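Local coordinates for trimeric intracellular cation channel type 1B.2 (Caenorhabditis elegans, PDB 5EIK), which forms a homotrimeric potassium channel of intracellular membranes, binds PIP2 and may supply counter-ion current during calcium release from internal stores, at residues V170-V173 with E174-R178; V214-H218 with D219-L223; S99-W102 with Y103-Y107; V155-L158 with V159-K163; P84-S87 with P88-Q91. All coordinates share one frame; numbering follows the deposited sequence.

Contact 1: V170-V173 with E174-R178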
# COMPACT_ATOMS: atom_id res chain seq x y z
N VAL A 170 -6.37 0.91 -7.48
CA VAL A 170 -5.23 1.29 -8.31
C VAL A 170 -5.33 2.70 -8.85
O VAL A 170 -4.32 3.40 -8.99
CB VAL A 170 -5.03 0.27 -9.46
CG1 VAL A 170 -3.85 0.68 -10.33
CG2 VAL A 170 -4.77 -1.12 -8.87
N LYS A 171 -6.55 3.15 -9.14
CA LYS A 171 -6.74 4.50 -9.64
C LYS A 171 -6.21 5.49 -8.59
O LYS A 171 -5.44 6.38 -8.91
CB LYS A 171 -8.22 4.76 -9.91
CG LYS A 171 -8.50 6.07 -10.64
CD LYS A 171 -9.95 6.15 -11.07
CE LYS A 171 -10.20 7.32 -12.00
NZ LYS A 171 -11.60 7.31 -12.55
N ILE A 172 -6.64 5.32 -7.34
CA ILE A 172 -6.20 6.18 -6.25
C ILE A 172 -4.67 6.19 -6.18
O ILE A 172 -4.06 7.25 -6.03
CB ILE A 172 -6.76 5.69 -4.90
CG1 ILE A 172 -8.28 5.87 -4.90
CG2 ILE A 172 -6.09 6.43 -3.73
CD1 ILE A 172 -8.96 5.33 -3.66
N VAL A 173 -4.07 5.00 -6.28
CA VAL A 173 -2.63 4.90 -6.25
C VAL A 173 -2.00 5.76 -7.35
O VAL A 173 -1.03 6.47 -7.10
CB VAL A 173 -2.15 3.44 -6.44
CG1 VAL A 173 -0.64 3.42 -6.62
CG2 VAL A 173 -2.52 2.61 -5.23
N GLU A 174 -2.56 5.69 -8.55
CA GLU A 174 -2.04 6.46 -9.67
C GLU A 174 -2.22 7.97 -9.55
O GLU A 174 -1.37 8.74 -10.00
CB GLU A 174 -2.66 5.98 -10.98
CG GLU A 174 -1.92 4.83 -11.60
CD GLU A 174 -2.56 4.34 -12.87
OE1 GLU A 174 -3.19 5.16 -13.58
OE2 GLU A 174 -2.41 3.14 -13.17
N GLN A 175 -3.32 8.39 -8.94
CA GLN A 175 -3.58 9.81 -8.79
C GLN A 175 -2.67 10.39 -7.71
O GLN A 175 -2.38 11.59 -7.69
CB GLN A 175 -5.05 10.03 -8.43
CG GLN A 175 -5.99 9.40 -9.44
CD GLN A 175 -7.45 9.56 -9.06
OE1 GLN A 175 -7.86 9.22 -7.95
NE2 GLN A 175 -8.24 10.07 -10.00
N LEU A 176 -2.21 9.53 -6.81
CA LEU A 176 -1.30 9.96 -5.76
C LEU A 176 0.09 10.11 -6.38
O LEU A 176 0.78 11.10 -6.16
CB LEU A 176 -1.28 8.94 -4.62
CG LEU A 176 -2.49 8.89 -3.69
CD1 LEU A 176 -2.38 7.68 -2.76
CD2 LEU A 176 -2.57 10.19 -2.89
N ALA A 177 0.48 9.11 -7.17
CA ALA A 177 1.78 9.12 -7.82
C ALA A 177 1.87 10.23 -8.87
O ALA A 177 2.95 10.75 -9.14
CB ALA A 177 2.05 7.77 -8.46
N ARG A 178 0.74 10.58 -9.47
CA ARG A 178 0.72 11.64 -10.47
C ARG A 178 0.50 13.01 -9.83
O ARG A 178 0.49 14.02 -10.51
CB ARG A 178 -0.37 11.41 -11.52
CG ARG A 178 0.01 10.44 -12.64
CD ARG A 178 -0.82 10.72 -13.87
NE ARG A 178 -2.25 10.59 -13.60
CZ ARG A 178 -2.90 9.43 -13.60
NH1 ARG A 178 -2.25 8.30 -13.88
NH2 ARG A 178 -4.19 9.40 -13.32
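The guanidinium of R178 carries the backbone O of E174 over the centre of one face, while OE1 of E174 sits in plane at its edge. NH1 of R178 reaches that OE1 at 3.3 Å, a salt bridge made from the anti side of the carboxylate and 30° out of its plane. OE2, the other oxygen of E174, lies 4.0 Å from CG1 of V170. The carboxamide of Q175 meets the aliphatic chain of K171 across one helical turn: NE2 of Q175 lies 3.9 Å from CE of K171, and CD of Q175 is 4.0 Å from CG of K171. All this decorates the last turns of helix 167-177, the second half of a discontinuous transmembrane helix, where R178 N still bonds E174 O. On another side of the helix I172 and L176 run side by side, CG2 of I172 being 4.0 Å from CD1 of L176. CG2 gets there because it stands anti to its own backbone N. I172 also touches a bound PIP2 lipid and packs on A177 of the third subunit, whereas L176 packs on W181 of the second. E174 lies against S65, L68 and M69 of helix 59-70.

Contact 2: V214-H218 with D219-L223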
# COMPACT_ATOMS: atom_id res chain seq x y z
N VAL A 214 -28.10 -21.92 -3.96
CA VAL A 214 -28.31 -21.88 -5.40
C VAL A 214 -28.72 -23.25 -5.95
O VAL A 214 -27.88 -24.11 -6.21
CB VAL A 214 -27.05 -21.40 -6.14
CG1 VAL A 214 -27.30 -21.37 -7.64
CG2 VAL A 214 -26.66 -20.01 -5.65
N THR A 215 -30.02 -23.43 -6.11
CA THR A 215 -30.57 -24.68 -6.63
C THR A 215 -30.78 -24.53 -8.14
O THR A 215 -31.09 -25.49 -8.83
CB THR A 215 -31.93 -25.00 -5.98
OG1 THR A 215 -32.86 -23.95 -6.27
CG2 THR A 215 -31.77 -25.12 -4.47
N ALA A 216 -30.59 -23.30 -8.62
CA ALA A 216 -30.75 -23.00 -10.03
C ALA A 216 -29.58 -23.55 -10.83
O ALA A 216 -28.49 -23.76 -10.29
CB ALA A 216 -30.84 -21.50 -10.24
N PRO A 217 -29.78 -23.81 -12.14
CA PRO A 217 -28.72 -24.33 -13.00
C PRO A 217 -27.61 -23.28 -13.06
O PRO A 217 -27.87 -22.14 -13.44
CB PRO A 217 -29.41 -24.50 -14.35
CG PRO A 217 -30.85 -24.68 -13.99
CD PRO A 217 -31.04 -23.68 -12.89
N HIS A 218 -26.39 -23.66 -12.69
CA HIS A 218 -25.28 -22.72 -12.69
C HIS A 218 -25.12 -21.94 -13.99
O HIS A 218 -24.92 -20.72 -13.96
CB HIS A 218 -23.98 -23.45 -12.34
CG HIS A 218 -23.96 -23.98 -10.93
ND1 HIS A 218 -22.89 -24.67 -10.41
CD2 HIS A 218 -24.88 -23.91 -9.94
CE1 HIS A 218 -23.15 -25.01 -9.16
NE2 HIS A 218 -24.36 -24.56 -8.85
N ASP A 219 -25.24 -22.61 -15.13
CA ASP A 219 -25.10 -21.93 -16.41
C ASP A 219 -26.17 -20.86 -16.60
O ASP A 219 -25.99 -19.92 -17.37
CB ASP A 219 -25.15 -22.92 -17.58
CG ASP A 219 -23.79 -23.51 -17.89
OD1 ASP A 219 -22.79 -22.76 -17.89
OD2 ASP A 219 -23.71 -24.73 -18.16
N LEU A 220 -27.29 -21.02 -15.91
CA LEU A 220 -28.38 -20.05 -16.01
C LEU A 220 -28.08 -18.87 -15.09
O LEU A 220 -28.35 -17.72 -15.44
CB LEU A 220 -29.70 -20.71 -15.61
CG LEU A 220 -30.93 -19.80 -15.62
CD1 LEU A 220 -31.18 -19.24 -17.02
CD2 LEU A 220 -32.13 -20.60 -15.13
N VAL A 221 -27.53 -19.16 -13.91
CA VAL A 221 -27.19 -18.12 -12.96
C VAL A 221 -26.12 -17.26 -13.62
O VAL A 221 -26.16 -16.03 -13.57
CB VAL A 221 -26.62 -18.71 -11.64
CG1 VAL A 221 -25.99 -17.61 -10.80
CG2 VAL A 221 -27.73 -19.38 -10.84
N TYR A 222 -25.17 -17.93 -14.25
CA TYR A 222 -24.10 -17.23 -14.93
C TYR A 222 -24.68 -16.23 -15.93
O TYR A 222 -24.25 -15.08 -16.00
CB TYR A 222 -23.20 -18.20 -15.67
CG TYR A 222 -21.86 -17.60 -16.01
CD1 TYR A 222 -20.81 -17.63 -15.09
CD2 TYR A 222 -21.64 -16.97 -17.24
CE1 TYR A 222 -19.58 -17.04 -15.38
CE2 TYR A 222 -20.41 -16.38 -17.54
CZ TYR A 222 -19.39 -16.41 -16.60
OH TYR A 222 -18.17 -15.85 -16.87
N LEU A 223 -25.66 -16.69 -16.70
CA LEU A 223 -26.29 -15.85 -17.70
C LEU A 223 -26.91 -14.63 -17.05
O LEU A 223 -26.79 -13.51 -17.56
CB LEU A 223 -27.37 -16.62 -18.46
CG LEU A 223 -27.89 -15.88 -19.69
CD1 LEU A 223 -26.76 -15.73 -20.70
CD2 LEU A 223 -29.05 -16.63 -20.29
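V221 is the residue on which the loop folds down: its CG2 takes CG1 of V214 at 3.8 Å, the two valines meeting tip to tip, and CB of A216 at 3.8 Å as well. V221 sets CG1 anti to the backbone N (chi1 168°), which leaves CG2 anti to the carbonyl carbon and turned to the loop. P217 O accepts two N-H groups, V221 N at 3.0 Å in the carbonyl plane and L220 N at 2.8 Å from well above it, 51° out. P217 stands at the N-cap position of helix 218-238, the last transmembrane helix, and its carbonyl starts the helical bonding; H218 O follows by accepting Y222 N at 2.8 Å. The outer side is looser. The P217 ring is exposed, and L220 lies alongside it pointing the same way, with CD2 of L220 4.0 Å from CD of P217. H218 touches E208 of helix 194-209, the helix that also backs V221 through V204 and E208. L220 leans on L15 of helix 11-24, and the ring of Y222, buried, leads off between that helix and T135 and H136 of helix 120-148.

Contact 3: S99-W102 with Y103-Y107. With CPL (1-palmitoyl-2-linoleoyl-sn-glycero-3-phosphocholine), chain C.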
# COMPACT_ATOMS: atom_id res chain seq x y z
N SER A 99 -0.01 -3.67 -23.98
CA SER A 99 0.90 -2.60 -24.39
C SER A 99 0.58 -2.13 -25.82
O SER A 99 0.68 -0.94 -26.13
CB SER A 99 2.34 -3.10 -24.32
OG SER A 99 2.60 -3.65 -23.05
N ILE A 100 0.19 -3.06 -26.68
CA ILE A 100 -0.15 -2.71 -28.05
C ILE A 100 -1.39 -1.83 -28.08
O ILE A 100 -1.42 -0.81 -28.78
CB ILE A 100 -0.36 -3.96 -28.90
CG1 ILE A 100 0.98 -4.66 -29.13
CG2 ILE A 100 -1.00 -3.59 -30.24
CD1 ILE A 100 0.86 -6.01 -29.81
N VAL A 101 -2.40 -2.21 -27.32
CA VAL A 101 -3.62 -1.42 -27.26
C VAL A 101 -3.27 -0.02 -26.74
O VAL A 101 -3.70 0.98 -27.31
CB VAL A 101 -4.68 -2.07 -26.32
CG1 VAL A 101 -5.77 -1.06 -25.99
CG2 VAL A 101 -5.28 -3.29 -27.00
N TRP A 102 -2.49 0.03 -25.66
CA TRP A 102 -2.08 1.31 -25.08
C TRP A 102 -1.35 2.16 -26.12
O TRP A 102 -1.60 3.36 -26.24
CB TRP A 102 -1.16 1.09 -23.87
CG TRP A 102 -0.34 2.29 -23.53
CD1 TRP A 102 -0.76 3.42 -22.87
CD2 TRP A 102 1.01 2.54 -23.93
NE1 TRP A 102 0.25 4.36 -22.85
CE2 TRP A 102 1.35 3.85 -23.49
CE3 TRP A 102 1.97 1.79 -24.63
CZ2 TRP A 102 2.61 4.41 -23.72
CZ3 TRP A 102 3.23 2.35 -24.86
CH2 TRP A 102 3.53 3.66 -24.40
N TYR A 103 -0.44 1.54 -26.86
CA TYR A 103 0.29 2.26 -27.89
C TYR A 103 -0.66 2.83 -28.94
O TYR A 103 -0.53 3.99 -29.36
CB TYR A 103 1.29 1.35 -28.59
CG TYR A 103 2.05 2.07 -29.69
CD1 TYR A 103 3.09 2.94 -29.38
CD2 TYR A 103 1.67 1.94 -31.02
CE1 TYR A 103 3.73 3.66 -30.38
CE2 TYR A 103 2.31 2.65 -32.02
CZ TYR A 103 3.34 3.51 -31.69
OH TYR A 103 3.99 4.22 -32.68
N LEU A 104 -1.61 2.01 -29.37
CA LEU A 104 -2.58 2.43 -30.36
C LEU A 104 -3.52 3.52 -29.85
O LEU A 104 -3.85 4.45 -30.58
CB LEU A 104 -3.40 1.23 -30.84
CG LEU A 104 -2.65 0.13 -31.60
CD1 LEU A 104 -3.61 -0.98 -31.97
CD2 LEU A 104 -2.03 0.71 -32.86
N VAL A 105 -3.96 3.41 -28.60
CA VAL A 105 -4.87 4.41 -28.05
C VAL A 105 -4.23 5.78 -27.91
O VAL A 105 -4.86 6.81 -28.16
CB VAL A 105 -5.43 3.95 -26.68
CG1 VAL A 105 -6.15 5.09 -26.00
CG2 VAL A 105 -6.41 2.79 -26.89
N PHE A 106 -2.96 5.82 -27.52
CA PHE A 106 -2.28 7.09 -27.36
C PHE A 106 -1.52 7.60 -28.57
O PHE A 106 -1.38 8.80 -28.75
CB PHE A 106 -1.31 7.05 -26.16
CG PHE A 106 -1.98 7.14 -24.83
CD1 PHE A 106 -2.51 6.01 -24.21
CD2 PHE A 106 -2.09 8.37 -24.19
CE1 PHE A 106 -3.13 6.11 -22.97
CE2 PHE A 106 -2.72 8.48 -22.95
CZ PHE A 106 -3.24 7.34 -22.34
N TYR A 107 -1.03 6.70 -29.42
CA TYR A 107 -0.22 7.16 -30.56
C TYR A 107 -0.63 6.84 -31.99
O TYR A 107 0.11 7.19 -32.91
CB TYR A 107 1.22 6.69 -30.34
CG TYR A 107 1.73 6.97 -28.96
CD1 TYR A 107 1.89 8.27 -28.50
CD2 TYR A 107 2.07 5.92 -28.10
CE1 TYR A 107 2.37 8.53 -27.21
CE2 TYR A 107 2.54 6.17 -26.82
CZ TYR A 107 2.69 7.47 -26.38
OH TYR A 107 3.15 7.71 -25.10
C1 CPL C . 7.50 1.25 -30.02
C2 CPL C . 6.36 0.38 -30.71
C3 CPL C . 5.24 -0.01 -29.71
C4 CPL C . 6.50 4.92 -28.12
C5 CPL C . 7.21 6.29 -28.06
C6 CPL C . 5.41 7.71 -29.38
C7 CPL C . 6.70 8.61 -27.38
C8 CPL C . 7.31 8.02 -29.10
C11 CPL C . 4.94 -2.19 -28.37
C12 CPL C . 5.45 -3.65 -28.37
C13 CPL C . 5.97 -4.16 -29.75
C14 CPL C . 5.20 -5.39 -30.30
C15 CPL C . 5.96 -6.23 -31.35
C16 CPL C . 5.51 -7.73 -31.36
C17 CPL C . 4.02 -7.96 -31.65
C18 CPL C . 3.72 -8.43 -33.13
C19 CPL C . 2.48 -7.74 -33.85
C20 CPL C . 1.15 -8.55 -33.98
C21 CPL C . 0.05 -8.21 -32.96
C22 CPL C . -0.93 -7.14 -33.48
C23 CPL C . -2.38 -7.31 -33.12
C24 CPL C . -3.16 -5.98 -32.97
C25 CPL C . -4.15 -6.02 -31.79
C26 CPL C . -5.01 -4.79 -31.77
C31 CPL C . 5.73 0.67 -33.30
C32 CPL C . 5.57 -0.83 -33.56
C33 CPL C . 4.78 -1.13 -34.88
C34 CPL C . 5.55 -2.05 -35.83
C35 CPL C . 5.01 -3.50 -35.91
C36 CPL C . 6.15 -4.55 -35.91
C37 CPL C . 5.81 -5.84 -36.64
C38 CPL C . 6.92 -6.32 -37.56
C39 CPL C . 6.31 -6.73 -38.92
C40 CPL C . 6.77 -6.36 -40.13
C41 CPL C . 8.25 -6.37 -40.54
C42 CPL C . 8.62 -7.79 -40.99
C43 CPL C . 9.60 -8.51 -40.38
C44 CPL C . 9.43 -9.15 -39.01
C45 CPL C . 10.38 -8.61 -37.93
N CPL C . 6.30 7.47 -28.21
O2 CPL C . 5.86 1.16 -31.88
O3 CPL C . 5.83 -1.12 -28.96
O11 CPL C . 3.80 -1.91 -27.88
O31 CPL C . 5.74 1.47 -34.27
O1P CPL C . 8.27 1.82 -26.99
O2P CPL C . 9.04 3.61 -28.58
O3P CPL C . 6.88 2.29 -29.13
O4P CPL C . 6.97 3.95 -27.15
P CPL C . 7.83 2.91 -27.98
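Across S99-Y107 run the last turns of alpha helix 92-107, Y103 N through F106 N bonding the carbonyl four residues back and Y107 N bonding Y103 O. W102, F106 and Y107 form an aromatic cluster. Y107 turns its edge to the face of the W102 six-membered ring in an offset edge-to-face pair, planes at 90° and CE2 of Y107 3.6 Å from CZ2 of W102. F106 meets the indole obliquely: CD1 of F106 lies 3.4 Å from CD1 of W102, with the F106 ring at 42° to the five-membered ring. OH of Y107 is tied to S55 O, and the indole meets W63 edge-to-face.

The phospholipid lies along the neighbouring side. Its ester oxygen O2 sits 3.4 Å above one face of the Y103 ring and CB of Y107 over the opposite face, both toward the rim. Y103 extends CG opposite the backbone N (chi1 179°), laying its ring beside the glycerol. The choline methyl C6 stands 3.6 Å over the centre of the Y107 ring, and CD1 of I100 touches acyl carbon C21 at 3.9 Å. Tyrosines at choline and glycerol, with an isoleucine at the tail, make this a transmembrane-helix lipid site.

Contact 4: V155-L158 with V159-K163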
# COMPACT_ATOMS: atom_id res chain seq x y z
N VAL A 155 -13.00 -14.82 2.54
CA VAL A 155 -11.84 -14.59 1.69
C VAL A 155 -12.22 -14.83 0.23
O VAL A 155 -11.86 -14.04 -0.66
CB VAL A 155 -10.68 -15.52 2.07
CG1 VAL A 155 -9.53 -15.34 1.10
CG2 VAL A 155 -10.21 -15.21 3.48
N GLN A 156 -12.94 -15.91 -0.02
CA GLN A 156 -13.38 -16.25 -1.36
C GLN A 156 -14.19 -15.12 -1.99
O GLN A 156 -14.00 -14.76 -3.15
CB GLN A 156 -14.20 -17.54 -1.32
CG GLN A 156 -13.39 -18.77 -0.94
CD GLN A 156 -14.26 -19.93 -0.50
OE1 GLN A 156 -15.47 -19.93 -0.75
NE2 GLN A 156 -13.67 -20.91 0.16
N ILE A 157 -15.10 -14.54 -1.21
CA ILE A 157 -15.91 -13.46 -1.72
C ILE A 157 -15.07 -12.22 -1.99
O ILE A 157 -15.14 -11.65 -3.08
CB ILE A 157 -17.06 -13.14 -0.73
CG1 ILE A 157 -18.00 -14.34 -0.64
CG2 ILE A 157 -17.85 -11.94 -1.21
CD1 ILE A 157 -19.04 -14.21 0.47
N LEU A 158 -14.27 -11.81 -1.02
CA LEU A 158 -13.44 -10.62 -1.18
C LEU A 158 -12.49 -10.73 -2.37
O LEU A 158 -12.30 -9.77 -3.12
CB LEU A 158 -12.66 -10.36 0.11
CG LEU A 158 -13.58 -10.09 1.30
CD1 LEU A 158 -12.77 -9.96 2.57
CD2 LEU A 158 -14.41 -8.83 1.03
N VAL A 159 -11.91 -11.91 -2.57
CA VAL A 159 -11.02 -12.10 -3.70
C VAL A 159 -11.80 -11.92 -5.01
O VAL A 159 -11.33 -11.28 -5.95
CB VAL A 159 -10.35 -13.50 -3.65
CG1 VAL A 159 -9.67 -13.81 -4.99
CG2 VAL A 159 -9.32 -13.53 -2.53
N GLY A 160 -13.01 -12.47 -5.05
CA GLY A 160 -13.84 -12.35 -6.23
C GLY A 160 -14.13 -10.89 -6.52
O GLY A 160 -14.10 -10.45 -7.68
N VAL A 161 -14.42 -10.13 -5.47
CA VAL A 161 -14.72 -8.71 -5.62
C VAL A 161 -13.46 -7.94 -6.06
O VAL A 161 -13.54 -7.02 -6.88
CB VAL A 161 -15.25 -8.13 -4.30
CG1 VAL A 161 -15.52 -6.64 -4.44
CG2 VAL A 161 -16.53 -8.85 -3.90
N ALA A 162 -12.31 -8.33 -5.52
CA ALA A 162 -11.05 -7.67 -5.85
C ALA A 162 -10.75 -7.84 -7.33
O ALA A 162 -10.30 -6.90 -7.98
CB ALA A 162 -9.91 -8.24 -5.01
N LYS A 163 -11.01 -9.03 -7.86
CA LYS A 163 -10.77 -9.30 -9.27
C LYS A 163 -11.73 -8.51 -10.15
O LYS A 163 -11.37 -8.11 -11.26
CB LYS A 163 -10.94 -10.80 -9.57
CG LYS A 163 -9.85 -11.68 -9.00
CD LYS A 163 -8.51 -11.43 -9.69
CE LYS A 163 -8.13 -12.58 -10.60
NZ LYS A 163 -9.13 -12.81 -11.68
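V155 and V159 each hold CG1 anti to the backbone N (chi1 175° and 167°), but the branches that meet are different ones: CG1 of V155 and CG2 of V159, 4.1 Å apart, the two side chains crossing at a slant. The same setting of V159 lays its CG2 3.2 Å from V155 O, beside the N-H that this carbonyl already receives. V161 repeats the pattern, with chi1 178° and CG2 3.2 Å from I157 O, while its looser touch is with CG2 of I157 at 4.3 Å. I157 O therefore has V161 N at 2.9 Å and a methyl next to it, and accepts OG of S202. G160, between the two valines, presents only backbone, its N bonding Q156 O at 3.1 Å. The side-chain amide of Q156 is buried and held: OE1 takes H210 NE2, and NE2 gives to Y149 O.

This is the first half of the discontinuous transmembrane helix, residues 153-165. I157 and V161 face helix 194-209 through I203, T206 and S202; V159 and A162 lean on S77, L76 and L80 of helix 72-81, with A145 of helix 120-148 against V159. V155 and L158 pack on I86 and L89 of the third subunit.

Contact 5: P84-S87 with P88-Q91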
# COMPACT_ATOMS: atom_id res chain seq x y z
N PRO A 84 3.41 -12.70 -5.02
CA PRO A 84 4.23 -11.59 -5.55
C PRO A 84 3.34 -10.64 -6.34
O PRO A 84 2.62 -11.07 -7.25
CB PRO A 84 5.25 -12.31 -6.42
CG PRO A 84 5.46 -13.60 -5.67
CD PRO A 84 4.03 -14.00 -5.32
N ILE A 85 3.37 -9.35 -6.00
CA ILE A 85 2.55 -8.35 -6.68
C ILE A 85 2.85 -8.30 -8.17
O ILE A 85 2.01 -7.93 -8.98
CB ILE A 85 2.83 -6.93 -6.12
CG1 ILE A 85 2.53 -6.89 -4.62
CG2 ILE A 85 1.95 -5.91 -6.82
CD1 ILE A 85 1.08 -7.16 -4.29
N ILE A 86 4.06 -8.69 -8.50
CA ILE A 86 4.57 -8.70 -9.85
C ILE A 86 4.01 -9.83 -10.73
O ILE A 86 4.06 -9.75 -11.96
CB ILE A 86 6.13 -8.76 -9.80
CG1 ILE A 86 6.70 -7.71 -10.73
CG2 ILE A 86 6.65 -10.16 -10.11
CD1 ILE A 86 6.22 -6.33 -10.42
N SER A 87 3.47 -10.87 -10.10
CA SER A 87 2.92 -12.04 -10.80
C SER A 87 2.23 -11.80 -12.14
O SER A 87 2.60 -12.39 -13.15
CB SER A 87 1.96 -12.81 -9.89
OG SER A 87 2.62 -13.31 -8.75
N PRO A 88 1.21 -10.93 -12.17
CA PRO A 88 0.48 -10.65 -13.41
C PRO A 88 1.34 -10.37 -14.65
O PRO A 88 0.96 -10.74 -15.76
CB PRO A 88 -0.37 -9.45 -13.03
CG PRO A 88 -0.68 -9.72 -11.59
CD PRO A 88 0.66 -10.14 -11.05
N LEU A 89 2.49 -9.73 -14.45
CA LEU A 89 3.40 -9.39 -15.54
C LEU A 89 4.06 -10.58 -16.20
O LEU A 89 4.86 -10.42 -17.13
CB LEU A 89 4.48 -8.43 -15.05
CG LEU A 89 3.98 -7.13 -14.44
CD1 LEU A 89 5.17 -6.30 -14.02
CD2 LEU A 89 3.12 -6.37 -15.44
N LYS A 90 3.74 -11.77 -15.73
CA LYS A 90 4.31 -12.99 -16.27
C LYS A 90 3.39 -13.59 -17.34
O LYS A 90 3.66 -14.67 -17.88
CB LYS A 90 4.55 -13.99 -15.14
CG LYS A 90 5.58 -13.50 -14.13
CD LYS A 90 5.30 -14.05 -12.73
CE LYS A 90 5.22 -15.57 -12.74
NZ LYS A 90 4.53 -16.10 -11.53
N GLN A 91 2.29 -12.90 -17.61
CA GLN A 91 1.35 -13.33 -18.63
C GLN A 91 1.78 -12.52 -19.85
O GLN A 91 1.12 -11.55 -20.22
CB GLN A 91 -0.08 -12.97 -18.24
CG GLN A 91 -0.48 -13.43 -16.84
CD GLN A 91 -0.51 -14.94 -16.70
OE1 GLN A 91 -1.25 -15.63 -17.41
NE2 GLN A 91 0.30 -15.46 -15.79
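I86 and L89 carry the side-chain contact: CD1 of L89 meets CD1 of I86 at 3.8 Å and CG1 of I86 at 3.9 Å, the two chains slanting past each other. The backbone beneath is drawn together by L89 N bonding I86 O at 2.9 Å. One residue on, K90 N reaches S87 O at 2.9 Å, coming from above the carbonyl plane, 36° out of it. The aliphatic part of K90 folds back over this same oxygen, CD lying 3.2 Å from S87 O; a bend at chi3 (56°) turns the chain end back toward S87. P88, which has no N-H to give, sets its CD 3.3 Å from I85 O. The i to i+3 bonds of L89, K90 and Q91 make 87-90 a short 3-10 segment, entered through a type I beta turn from P84 to S87, in the probably lumenal loop between helices 72-81 and 92-107. P84 O is gripped twice, by S87 N and by S87 OG, the latter at 2.7 Å, in the carbonyl plane on a lone pair. With OG beside its own backbone N, the S87 hydroxyl can reach back over the turn. Further out, P88 rests on S74 and C78 of helix 72-81. The loop packs on the second subunit, I85 touching F79 there and F79 of its own chain, and a bound PIP2 lipid touches I85 and I86. Q91 stands at the N-cap position of helix 92-107.

Overall arrangement
Contacts 1, 3 and 4 are buried turns of transmembrane helix; contact 5 is a partly buried loop and contact 2 a surface one at the start of the last helix. Contacts 1 and 4 belong to the two halves of one discontinuous helix, their centres about 22 Å apart. Contact 4 is almost wholly aliphatic, contact 1 adds a salt bridge near its helix end, and contact 3 is aromatic where it meets a phospholipid. Contacts 4 and 5 meet across the subunit boundary of the trimer. Contacts 2 and 3, about 38 Å apart between centres, touch no other subunit.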